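Local coordinates for protein S-adenosylmethionine:2-demethylmenaquinone methyltransferase (Geobacillus kaustophilus, PDB 2PCN) that is an RraA-like protein of the aldolase/RraA family, with a mixed alpha/beta fold that assembles as a trimer, at residues 1-6 with 143-148; 31-36 with 55-60; 139-144 with 153-158. One frame throughout, in Å; residues are numbered along the deposited sequence.

Interaction 1: residues 1-6 with 143-148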
ATOM      1  N   MET A   1       5.399  10.423 -21.762  1.00 36.30           N
ATOM      2  CA  MET A   1       5.971  10.178 -20.405  1.00 27.82           C
ATOM      3  C   MET A   1       5.225   9.110 -19.612  1.00 21.06           C
ATOM      4  O   MET A   1       5.749   8.581 -18.632  1.00 15.48           O
ATOM      5  CB  MET A   1       6.022  11.493 -19.617  1.00 33.06           C
ATOM      6  CG  MET A   1       4.846  12.435 -19.859  1.00 45.00           C
ATOM      7  SD  MET A   1       5.236  14.156 -19.434  1.00 60.60           S
ATOM      8  CE  MET A   1       4.293  14.388 -17.925  1.00 59.91           C
ATOM      9  N   LYS A   2       4.002   8.800 -20.034  1.00 16.61           N
ATOM     10  CA  LYS A   2       3.208   7.774 -19.367  1.00 15.61           C
ATOM     11  C   LYS A   2       3.745   6.413 -19.784  1.00 14.22           C
ATOM     12  O   LYS A   2       3.975   6.171 -20.969  1.00 12.78           O
ATOM     13  CB  LYS A   2       1.735   7.875 -19.777  1.00 13.91           C
ATOM     14  CG  LYS A   2       0.984   9.041 -19.157  1.00 13.42           C
ATOM     15  CD  LYS A   2      -0.440   9.145 -19.699  1.00 15.95           C
ATOM     16  CE  LYS A   2      -1.185   7.810 -19.630  1.00 19.14           C
ATOM     17  NZ  LYS A   2      -1.288   7.264 -18.244  1.00 17.27           N
ATOM     18  N   THR A   3       3.947   5.522 -18.820  1.00 13.36           N
ATOM     19  CA  THR A   3       4.447   4.194 -19.142  1.00 11.01           C
ATOM     20  C   THR A   3       3.426   3.445 -19.988  1.00 13.73           C
ATOM     21  O   THR A   3       3.788   2.604 -20.805  1.00  9.49           O
ATOM     22  CB  THR A   3       4.750   3.377 -17.868  1.00  9.54           C
ATOM     23  OG1 THR A   3       3.597   3.361 -17.014  1.00  9.41           O
ATOM     24  CG2 THR A   3       5.929   3.989 -17.121  1.00  8.28           C
ATOM     25  N   ALA A   4       2.149   3.764 -19.797  1.00 11.90           N
ATOM     26  CA  ALA A   4       1.086   3.118 -20.558  1.00 11.15           C
ATOM     27  C   ALA A   4       1.229   3.449 -22.039  1.00 15.02           C
ATOM     28  O   ALA A   4       1.105   2.569 -22.892  1.00 14.93           O
ATOM     29  CB  ALA A   4      -0.274   3.576 -20.045  1.00 15.09           C
ATOM     30  N   ASP A   5       1.498   4.718 -22.344  1.00 12.33           N
ATOM     31  CA  ASP A   5       1.658   5.143 -23.733  1.00 13.73           C
ATOM     32  C   ASP A   5       2.924   4.566 -24.354  1.00 15.40           C
ATOM     33  O   ASP A   5       2.931   4.188 -25.526  1.00 19.14           O
ATOM     34  CB  ASP A   5       1.692   6.671 -23.837  1.00 15.67           C
ATOM     35  CG  ASP A   5       0.358   7.310 -23.501  1.00 22.59           C
ATOM     36  OD1 ASP A   5      -0.686   6.674 -23.753  1.00 28.42           O
ATOM     37  OD2 ASP A   5       0.350   8.452 -23.001  1.00 21.89           O
ATOM     38  N   LEU A   6       3.995   4.501 -23.568  1.00 15.26           N
ATOM     39  CA  LEU A   6       5.262   3.956 -24.050  1.00 14.18           C
ATOM     40  C   LEU A   6       5.121   2.477 -24.393  1.00 16.76           C
ATOM     41  O   LEU A   6       5.698   2.002 -25.374  1.00 13.71           O
ATOM     42  CB  LEU A   6       6.352   4.151 -22.996  1.00 12.95           C
ATOM     43  CG  LEU A   6       6.715   5.616 -22.750  1.00 13.49           C
ATOM     44  CD1 LEU A   6       7.661   5.730 -21.560  1.00 20.23           C
ATOM     45  CD2 LEU A   6       7.349   6.194 -24.014  1.00 16.30           C
ATOM     46  N   TYR A 143      11.730   4.847 -17.586  1.00 10.08           N
ATOM     47  CA  TYR A 143      10.557   5.705 -17.484  1.00 10.38           C
ATOM     48  C   TYR A 143       9.708   5.151 -16.352  1.00  9.67           C
ATOM     49  O   TYR A 143       9.404   3.958 -16.323  1.00  8.82           O
ATOM     50  CB  TYR A 143       9.764   5.670 -18.791  1.00 12.58           C
ATOM     51  CG  TYR A 143      10.570   6.094 -19.998  1.00 11.25           C
ATOM     52  CD1 TYR A 143      10.679   7.437 -20.353  1.00 13.00           C
ATOM     53  CD2 TYR A 143      11.253   5.153 -20.764  1.00 14.50           C
ATOM     54  CE1 TYR A 143      11.451   7.834 -21.446  1.00 19.07           C
ATOM     55  CE2 TYR A 143      12.027   5.536 -21.858  1.00 17.45           C
ATOM     56  CZ  TYR A 143      12.122   6.877 -22.194  1.00 22.98           C
ATOM     57  OH  TYR A 143      12.883   7.254 -23.279  1.00 23.90           O
ATOM     58  N   ALA A 144       9.338   6.010 -15.414  1.00  8.95           N
ATOM     59  CA  ALA A 144       8.533   5.566 -14.290  1.00 10.84           C
ATOM     60  C   ALA A 144       7.355   6.482 -14.006  1.00 11.41           C
ATOM     61  O   ALA A 144       7.416   7.691 -14.233  1.00 10.30           O
ATOM     62  CB  ALA A 144       9.405   5.446 -13.045  1.00 11.41           C
ATOM     63  N   ASP A 145       6.274   5.888 -13.519  1.00  7.56           N
ATOM     64  CA  ASP A 145       5.096   6.652 -13.145  1.00 11.13           C
ATOM     65  C   ASP A 145       4.201   5.806 -12.254  1.00 12.12           C
ATOM     66  O   ASP A 145       4.598   4.725 -11.813  1.00  9.41           O
ATOM     67  CB  ASP A 145       4.337   7.179 -14.380  1.00  6.31           C
ATOM     68  CG  ASP A 145       3.658   6.088 -15.181  1.00 10.42           C
ATOM     69  OD1 ASP A 145       3.684   4.913 -14.762  1.00  9.89           O
ATOM     70  OD2 ASP A 145       3.085   6.421 -16.241  1.00 12.53           O
ATOM     71  N   ALA A 146       3.004   6.306 -11.980  1.00  8.90           N
ATOM     72  CA  ALA A 146       2.055   5.616 -11.114  1.00 14.26           C
ATOM     73  C   ALA A 146       1.663   4.206 -11.557  1.00 13.94           C
ATOM     74  O   ALA A 146       1.231   3.400 -10.731  1.00 11.17           O
ATOM     75  CB  ALA A 146       0.799   6.473 -10.946  1.00 11.77           C
ATOM     76  N   ASP A 147       1.807   3.903 -12.843  1.00 10.04           N
ATOM     77  CA  ASP A 147       1.431   2.578 -13.341  1.00  7.75           C
ATOM     78  C   ASP A 147       2.553   1.544 -13.345  1.00  9.70           C
ATOM     79  O   ASP A 147       2.290   0.343 -13.303  1.00 10.26           O
ATOM     80  CB  ASP A 147       0.843   2.687 -14.748  1.00  8.22           C
ATOM     81  CG  ASP A 147      -0.454   3.464 -14.770  1.00 13.43           C
ATOM     82  OD1 ASP A 147      -1.251   3.302 -13.824  1.00 10.37           O
ATOM     83  OD2 ASP A 147      -0.683   4.222 -15.735  1.00 11.00           O
ATOM     84  N   GLY A 148       3.798   1.999 -13.397  1.00 12.31           N
ATOM     85  CA  GLY A 148       4.898   1.053 -13.407  1.00  8.64           C
ATOM     86  C   GLY A 148       6.217   1.649 -13.844  1.00 11.21           C
ATOM     87  O   GLY A 148       6.394   2.869 -13.851  1.00  9.59           O
TER
HETATM   88  O   HOH W   1       7.872   8.673 -17.002  1.00 12.87           O
HETATM   89  O   HOH W   2       0.753   5.456 -17.491  1.00  9.72           O
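Leu6 lays its CD1 methyl over one face of the Tyr143 ring, 3.3 Å from Tyr143 CG, the two side chains crossing at about a right angle. The polar half of the contact is a two-point grip on the Asp145 carboxylate by the start of helix 3-10. Thr3 N donates to Asp145 OD2 at 2.9 Å in a straight bond (168° at the hydrogen), reaching the oxygen from above the carboxylate plane, while Thr3 OG1 gives its proton to Asp145 OD1 at 2.7 Å on the syn side, tilted out of that plane. With chi1 at 53°, Thr3 OG1 sits between its backbone N and carbonyl carbon, and CG2 is turned toward Tyr143 O and Gly148 O. Asp145 OD1 also accepts from Asp147 N at 2.9 Å and from Gly148 N, so three donors converge on OD1, while OD2 takes Thr3 N; the negative group beside the helix N terminus probably gains from the helix dipole. Water 2 accepts from Lys2 NZ and Ala4 N and donates to Asp145 OD2 and Asp147 OD2. The direct Lys2 NZ to Asp147 OD2 salt bridge is long, 4.0 Å, and Lys2 NZ has its strongest partner in Asp96 of the second subunit, whose backbone N also bonds Asp147 OD2, and salt-bridges Glu99 of that subunit too. An Asx turn in the 145-148 hairpin loop meets a helix N terminus at a subunit interface.

Interaction 2: residues 31-36 with 55-60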
ATOM      1  N   SER A  31      11.817  10.181 -15.442  1.00 10.72           N
ATOM      2  CA  SER A  31      12.527   9.343 -16.397  1.00 12.91           C
ATOM      3  C   SER A  31      13.876   9.951 -16.755  1.00 11.90           C
ATOM      4  O   SER A  31      14.146  11.113 -16.451  1.00 13.52           O
ATOM      5  CB  SER A  31      11.690   9.180 -17.668  1.00 10.28           C
ATOM      6  OG  SER A  31      11.528  10.430 -18.324  1.00 15.42           O
ATOM      7  N   GLY A  32      14.719   9.159 -17.408  1.00 12.05           N
ATOM      8  CA  GLY A  32      16.030   9.642 -17.794  1.00 13.06           C
ATOM      9  C   GLY A  32      17.036   8.516 -17.939  1.00 13.26           C
ATOM     10  O   GLY A  32      16.712   7.355 -17.687  1.00 12.51           O
ATOM     11  N   PRO A  33      18.276   8.835 -18.340  1.00 11.27           N
ATOM     12  CA  PRO A  33      19.339   7.842 -18.518  1.00 10.48           C
ATOM     13  C   PRO A  33      19.685   7.165 -17.200  1.00 10.38           C
ATOM     14  O   PRO A  33      19.768   7.811 -16.159  1.00 12.55           O
ATOM     15  CB  PRO A  33      20.492   8.673 -19.073  1.00 11.38           C
ATOM     16  CG  PRO A  33      20.301   9.983 -18.390  1.00 14.83           C
ATOM     17  CD  PRO A  33      18.802  10.201 -18.507  1.00 11.91           C
ATOM     18  N   ILE A  34      19.890   5.856 -17.266  1.00 10.64           N
ATOM     19  CA  ILE A  34      20.211   5.046 -16.102  1.00 10.26           C
ATOM     20  C   ILE A  34      21.687   5.048 -15.700  1.00 12.66           C
ATOM     21  O   ILE A  34      22.576   4.982 -16.545  1.00  9.45           O
ATOM     22  CB  ILE A  34      19.802   3.569 -16.347  1.00 11.70           C
ATOM     23  CG1 ILE A  34      18.281   3.440 -16.379  1.00 15.33           C
ATOM     24  CG2 ILE A  34      20.414   2.669 -15.292  1.00 16.19           C
ATOM     25  CD1 ILE A  34      17.806   2.031 -16.706  1.00 20.06           C
ATOM     26  N   ALA A  35      21.916   5.134 -14.395  1.00  9.24           N
ATOM     27  CA  ALA A  35      23.240   5.063 -13.792  1.00 11.97           C
ATOM     28  C   ALA A  35      22.995   3.930 -12.800  1.00 10.59           C
ATOM     29  O   ALA A  35      21.951   3.914 -12.141  1.00  9.67           O
ATOM     30  CB  ALA A  35      23.572   6.350 -13.055  1.00 14.07           C
ATOM     31  N   THR A  36      23.926   2.985 -12.690  1.00  8.55           N
ATOM     32  CA  THR A  36      23.723   1.846 -11.796  1.00 10.74           C
ATOM     33  C   THR A  36      24.650   1.725 -10.597  1.00 10.42           C
ATOM     34  O   THR A  36      25.803   2.164 -10.621  1.00  8.94           O
ATOM     35  CB  THR A  36      23.826   0.506 -12.563  1.00 12.38           C
ATOM     36  OG1 THR A  36      25.164   0.342 -13.053  1.00 14.09           O
ATOM     37  CG2 THR A  36      22.855   0.473 -13.735  1.00 11.27           C
ATOM     38  N   PRO A  55      23.317  15.554 -14.533  1.00 16.65           N
ATOM     39  CA  PRO A  55      21.965  16.026 -14.221  1.00 14.89           C
ATOM     40  C   PRO A  55      20.965  15.275 -15.102  1.00 18.13           C
ATOM     41  O   PRO A  55      21.271  14.942 -16.250  1.00 15.51           O
ATOM     42  CB  PRO A  55      22.028  17.515 -14.571  1.00 14.61           C
ATOM     43  CG  PRO A  55      23.470  17.859 -14.332  1.00 23.67           C
ATOM     44  CD  PRO A  55      24.181  16.675 -14.942  1.00 17.37           C
ATOM     45  N   GLY A  56      19.776  15.007 -14.569  1.00 11.36           N
ATOM     46  CA  GLY A  56      18.763  14.303 -15.339  1.00 15.29           C
ATOM     47  C   GLY A  56      18.829  12.791 -15.210  1.00 15.76           C
ATOM     48  O   GLY A  56      17.934  12.076 -15.668  1.00 12.96           O
ATOM     49  N   THR A  57      19.890  12.300 -14.580  1.00 13.68           N
ATOM     50  CA  THR A  57      20.084  10.865 -14.391  1.00 11.24           C
ATOM     51  C   THR A  57      19.086  10.249 -13.418  1.00  8.90           C
ATOM     52  O   THR A  57      18.611  10.907 -12.492  1.00  8.87           O
ATOM     53  CB  THR A  57      21.497  10.558 -13.823  1.00 12.80           C
ATOM     54  OG1 THR A  57      22.497  10.948 -14.768  1.00 10.44           O
ATOM     55  CG2 THR A  57      21.644   9.067 -13.518  1.00  9.23           C
ATOM     56  N   VAL A  58      18.771   8.980 -13.646  1.00  9.79           N
ATOM     57  CA  VAL A  58      17.904   8.223 -12.757  1.00  6.99           C
ATOM     58  C   VAL A  58      18.835   7.146 -12.211  1.00  7.10           C
ATOM     59  O   VAL A  58      19.300   6.288 -12.960  1.00 10.09           O
ATOM     60  CB  VAL A  58      16.735   7.536 -13.495  1.00 10.15           C
ATOM     61  CG1 VAL A  58      16.049   6.549 -12.556  1.00 14.49           C
ATOM     62  CG2 VAL A  58      15.725   8.578 -13.964  1.00  9.35           C
ATOM     63  N   LEU A  59      19.133   7.210 -10.919  1.00  9.58           N
ATOM     64  CA  LEU A  59      20.014   6.222 -10.312  1.00 10.41           C
ATOM     65  C   LEU A  59      19.214   4.981  -9.949  1.00  8.09           C
ATOM     66  O   LEU A  59      18.209   5.069  -9.246  1.00 10.21           O
ATOM     67  CB  LEU A  59      20.670   6.789  -9.049  1.00 10.84           C
ATOM     68  CG  LEU A  59      21.711   5.859  -8.412  1.00 14.11           C
ATOM     69  CD1 LEU A  59      22.946   5.804  -9.297  1.00 14.79           C
ATOM     70  CD2 LEU A  59      22.083   6.357  -7.031  1.00  8.86           C
ATOM     71  N   VAL A  60      19.651   3.827 -10.445  1.00  6.60           N
ATOM     72  CA  VAL A  60      18.987   2.568 -10.145  1.00  6.68           C
ATOM     73  C   VAL A  60      19.919   1.814  -9.209  1.00 11.44           C
ATOM     74  O   VAL A  60      21.075   1.549  -9.550  1.00  7.53           O
ATOM     75  CB  VAL A  60      18.746   1.732 -11.425  1.00  8.32           C
ATOM     76  CG1 VAL A  60      18.038   0.431 -11.075  1.00  9.23           C
ATOM     77  CG2 VAL A  60      17.909   2.538 -12.411  1.00 12.64           C
TER
HETATM   78  O   HOH W   3      15.930  13.062 -17.232  1.00 17.37           O
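Three backbone hydrogen bonds join strand 30-38 to strand 58-62 in parallel register. Val58 N donates to Pro33 O at 2.9 Å, Ala35 N to Val58 O at 3.2 Å, and Val60 N to Ala35 O at 2.9 Å, so Ala35 uses both its N and its O on the same neighbour. CA-H...O contacts supplement them, among them Ile34 CA to Val58 O and Thr36 CA to Val60 O. At the start of the pair a water donates to both Ser31 O and Gly56 O, bridging the two segments before the strands pair. The two strands belong to a right-handed beta-alpha-beta crossover with helix 44-52 between them, and that helix covers Leu59 through Val46, Ala49 and Leu50. Apolar packing divides between the sheet faces. On the face bearing Ile34, Val58 and Val60, Ile34 CG2 meets Val60 CG2 at 3.8 Å, the side chains crossing at a slant; Val142 of strand 141-145 packs against Ile34 and Val58 there. On the helix-covered face Leu59 CD1 leans back to Ala35 CB, also 3.8 Å away. Thr57, just before the strand, turns CG2 anti to its backbone N (chi1 -64° for OG1), which brings that methyl within 3.4 Å of Ala35 CB, a tight carbon pair, while OG1 bonds Pro54 O. Val58 CG2 lies 3.6 Å from Gly32 N, against the backbone of a residue without a side chain.

Interaction 3: residues 139-144 with 153-158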
ATOM      1  N   GLY A 139      23.461   3.643 -19.176  1.00 17.20           N
ATOM      2  CA  GLY A 139      23.211   4.284 -20.455  1.00 21.83           C
ATOM      3  C   GLY A 139      21.819   4.016 -20.994  1.00 23.53           C
ATOM      4  O   GLY A 139      21.355   4.719 -21.894  1.00 24.33           O
ATOM      5  N   ALA A 140      21.157   2.992 -20.464  1.00 16.14           N
ATOM      6  CA  ALA A 140      19.801   2.669 -20.893  1.00 15.48           C
ATOM      7  C   ALA A 140      18.891   3.764 -20.349  1.00 16.43           C
ATOM      8  O   ALA A 140      19.323   4.581 -19.539  1.00 14.60           O
ATOM      9  CB  ALA A 140      19.379   1.306 -20.345  1.00 17.99           C
ATOM     10  N   TYR A 141      17.639   3.787 -20.797  1.00 15.47           N
ATOM     11  CA  TYR A 141      16.685   4.799 -20.349  1.00 15.04           C
ATOM     12  C   TYR A 141      15.528   4.186 -19.575  1.00 14.17           C
ATOM     13  O   TYR A 141      14.954   3.182 -19.994  1.00 14.37           O
ATOM     14  CB  TYR A 141      16.140   5.575 -21.551  1.00 21.20           C
ATOM     15  CG  TYR A 141      16.968   6.781 -21.936  1.00 31.87           C
ATOM     16  CD1 TYR A 141      16.705   8.034 -21.384  1.00 37.11           C
ATOM     17  CD2 TYR A 141      18.029   6.666 -22.834  1.00 39.49           C
ATOM     18  CE1 TYR A 141      17.476   9.146 -21.717  1.00 41.54           C
ATOM     19  CE2 TYR A 141      18.809   7.772 -23.173  1.00 44.47           C
ATOM     20  CZ  TYR A 141      18.526   9.008 -22.612  1.00 45.91           C
ATOM     21  OH  TYR A 141      19.291  10.104 -22.945  1.00 49.62           O
ATOM     22  N   VAL A 142      15.181   4.796 -18.446  1.00  8.96           N
ATOM     23  CA  VAL A 142      14.083   4.292 -17.636  1.00  8.95           C
ATOM     24  C   VAL A 142      12.964   5.325 -17.516  1.00 10.48           C
ATOM     25  O   VAL A 142      13.213   6.522 -17.378  1.00 13.40           O
ATOM     26  CB  VAL A 142      14.574   3.883 -16.223  1.00 11.68           C
ATOM     27  CG1 VAL A 142      15.156   5.087 -15.496  1.00  5.81           C
ATOM     28  CG2 VAL A 142      13.430   3.269 -15.430  1.00 10.42           C
ATOM     29  N   TYR A 143      11.730   4.847 -17.586  1.00 10.08           N
ATOM     30  CA  TYR A 143      10.557   5.705 -17.484  1.00 10.38           C
ATOM     31  C   TYR A 143       9.708   5.151 -16.352  1.00  9.67           C
ATOM     32  O   TYR A 143       9.404   3.958 -16.323  1.00  8.82           O
ATOM     33  CB  TYR A 143       9.764   5.670 -18.791  1.00 12.58           C
ATOM     34  CG  TYR A 143      10.570   6.094 -19.998  1.00 11.25           C
ATOM     35  CD1 TYR A 143      10.679   7.437 -20.353  1.00 13.00           C
ATOM     36  CD2 TYR A 143      11.253   5.153 -20.764  1.00 14.50           C
ATOM     37  CE1 TYR A 143      11.451   7.834 -21.446  1.00 19.07           C
ATOM     38  CE2 TYR A 143      12.027   5.536 -21.858  1.00 17.45           C
ATOM     39  CZ  TYR A 143      12.122   6.877 -22.194  1.00 22.98           C
ATOM     40  OH  TYR A 143      12.883   7.254 -23.279  1.00 23.90           O
ATOM     41  N   ALA A 144       9.338   6.010 -15.414  1.00  8.95           N
ATOM     42  CA  ALA A 144       8.533   5.566 -14.290  1.00 10.84           C
ATOM     43  C   ALA A 144       7.355   6.482 -14.006  1.00 11.41           C
ATOM     44  O   ALA A 144       7.416   7.691 -14.233  1.00 10.30           O
ATOM     45  CB  ALA A 144       9.405   5.446 -13.045  1.00 11.41           C
ATOM     46  N   ASN A 153      16.553   0.618 -24.313  1.00 25.62           N
ATOM     47  CA  ASN A 153      17.999   0.691 -24.484  1.00 33.17           C
ATOM     48  C   ASN A 153      18.472   2.022 -25.056  1.00 36.76           C
ATOM     49  O   ASN A 153      19.655   2.193 -25.353  1.00 41.15           O
ATOM     50  CB  ASN A 153      18.488  -0.465 -25.359  1.00 44.49           C
ATOM     51  CG  ASN A 153      18.454  -1.799 -24.634  1.00 53.72           C
ATOM     52  OD1 ASN A 153      18.798  -2.836 -25.201  1.00 61.69           O
ATOM     53  ND2 ASN A 153      18.041  -1.776 -23.369  1.00 59.89           N
ATOM     54  N   LYS A 154      17.547   2.963 -25.201  1.00 31.74           N
ATOM     55  CA  LYS A 154      17.869   4.288 -25.718  1.00 36.25           C
ATOM     56  C   LYS A 154      16.697   5.243 -25.544  1.00 35.15           C
ATOM     57  O   LYS A 154      15.583   4.819 -25.240  1.00 32.18           O
ATOM     58  CB  LYS A 154      18.272   4.204 -27.196  1.00 36.54           C
ATOM     59  CG  LYS A 154      17.321   3.416 -28.088  1.00 42.92           C
ATOM     60  CD  LYS A 154      16.023   4.157 -28.357  1.00 47.44           C
ATOM     61  CE  LYS A 154      15.167   3.399 -29.359  1.00 52.34           C
ATOM     62  NZ  LYS A 154      14.838   2.023 -28.888  1.00 56.67           N
ATOM     63  N   ASP A 155      16.956   6.533 -25.727  1.00 35.86           N
ATOM     64  CA  ASP A 155      15.913   7.541 -25.590  1.00 39.56           C
ATOM     65  C   ASP A 155      14.856   7.312 -26.667  1.00 41.33           C
ATOM     66  O   ASP A 155      15.109   7.531 -27.852  1.00 40.90           O
ATOM     67  CB  ASP A 155      16.511   8.941 -25.740  1.00 43.04           C
ATOM     68  CG  ASP A 155      15.552  10.030 -25.307  1.00 45.49           C
ATOM     69  OD1 ASP A 155      14.382  10.000 -25.742  1.00 49.15           O
ATOM     70  OD2 ASP A 155      15.972  10.919 -24.536  1.00 51.36           O
ATOM     71  N   LEU A 156      13.676   6.868 -26.249  1.00 41.76           N
ATOM     72  CA  LEU A 156      12.584   6.591 -27.177  1.00 44.27           C
ATOM     73  C   LEU A 156      11.895   7.848 -27.691  1.00 46.88           C
ATOM     74  O   LEU A 156      11.091   7.782 -28.622  1.00 46.45           O
ATOM     75  CB  LEU A 156      11.542   5.684 -26.511  1.00 40.74           C
ATOM     76  CG  LEU A 156      11.972   4.265 -26.138  1.00 37.65           C
ATOM     77  CD1 LEU A 156      10.812   3.535 -25.484  1.00 34.76           C
ATOM     78  CD2 LEU A 156      12.429   3.522 -27.384  1.00 36.37           C
ATOM     79  N   LEU A 157      12.208   8.991 -27.091  1.00 51.91           N
ATOM     80  CA  LEU A 157      11.592  10.249 -27.494  1.00 58.23           C
ATOM     81  C   LEU A 157      12.557  11.169 -28.233  1.00 63.16           C
ATOM     82  O   LEU A 157      12.302  12.364 -28.379  1.00 64.31           O
ATOM     83  CB  LEU A 157      11.032  10.960 -26.264  1.00 57.22           C
ATOM     84  CG  LEU A 157      10.038  10.123 -25.456  1.00 59.49           C
ATOM     85  CD1 LEU A 157       9.678  10.856 -24.183  1.00 61.00           C
ATOM     86  CD2 LEU A 157       8.796   9.841 -26.291  1.00 60.76           C
ATOM     87  N   ALA A 158      13.665  10.602 -28.697  1.00 69.07           N
ATOM     88  CA  ALA A 158      14.669  11.359 -29.432  1.00 75.58           C
ATOM     89  C   ALA A 158      15.082  10.552 -30.654  1.00 79.75           C
ATOM     90  O   ALA A 158      15.962  10.955 -31.416  1.00 83.57           O
ATOM     91  CB  ALA A 158      15.877  11.626 -28.544  1.00 75.70           C
TER
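Tyr143 and Tyr141 project from alternate positions of strand 141-145 onto the loop that follows strand 148-152. The hydrogen bond across the contact belongs to Tyr143: Leu156 N donates to Tyr143 OH at 3.1 Å. Tyr143 CG lies anti to the carbonyl carbon (chi1 -58°), and the ring extends its hydroxyl to the start of the turn, close to Asp155 CA as well. Within the loop, Leu157 N bonds Asp155 OD1 at 2.8 Å, meeting the oxygen nearly end-on and closing an Asx turn.

The CH-pi contact is made by Tyr141. Asp155 CB stands over its ring, 3.8 Å from the centroid and 19° off the normal, with Asp155 CA above the same face but nearer the rim. Asp155 N comes within 3.1 Å of Tyr141 CD2, so backbone and side chain of one residue share the aromatic surface. The carboxylate plane is turned 57° from the ring, and Asp155 OD2 lies 3.7 Å from Tyr141 CZ.

Looser apolar contacts complete the join. Leu156 CD1 approaches Tyr143 CE2 at 4.3 Å, and Leu157 CD1 lies near Tyr143 CE1. Phe10 of helix 3-10 packs on Leu156, and Lys154 forms a salt bridge with Glu13. Two strand tyrosines thereby fasten a type I beta turn, Asp155 to Ala158, with an Asx turn at its first residue, beside the antiparallel hairpin of strands 141-145 and 148-152.

How the interactions relate
From the N terminus, helix 3-10 comes first, and interaction 1 joins its start to the far end of strand 141-145, closing a loop over most of the chain. Interaction 2 lies wholly within that loop, closing the short beta-alpha-beta unit of strands 30-38 and 58-62. Interaction 3 follows in series and closes the smallest excursion, the hairpin from 139-144 out to 153-158, overlapping interaction 1 at Tyr143 and Ala144. Strands 30-38 and 141-145 are sheet neighbours: Gly32 N lies 3.0 Å from Val142 O, a probable hydrogen bond. Strand 141-145 therefore links the sheet to both the N-terminal helix and the C-terminal loop.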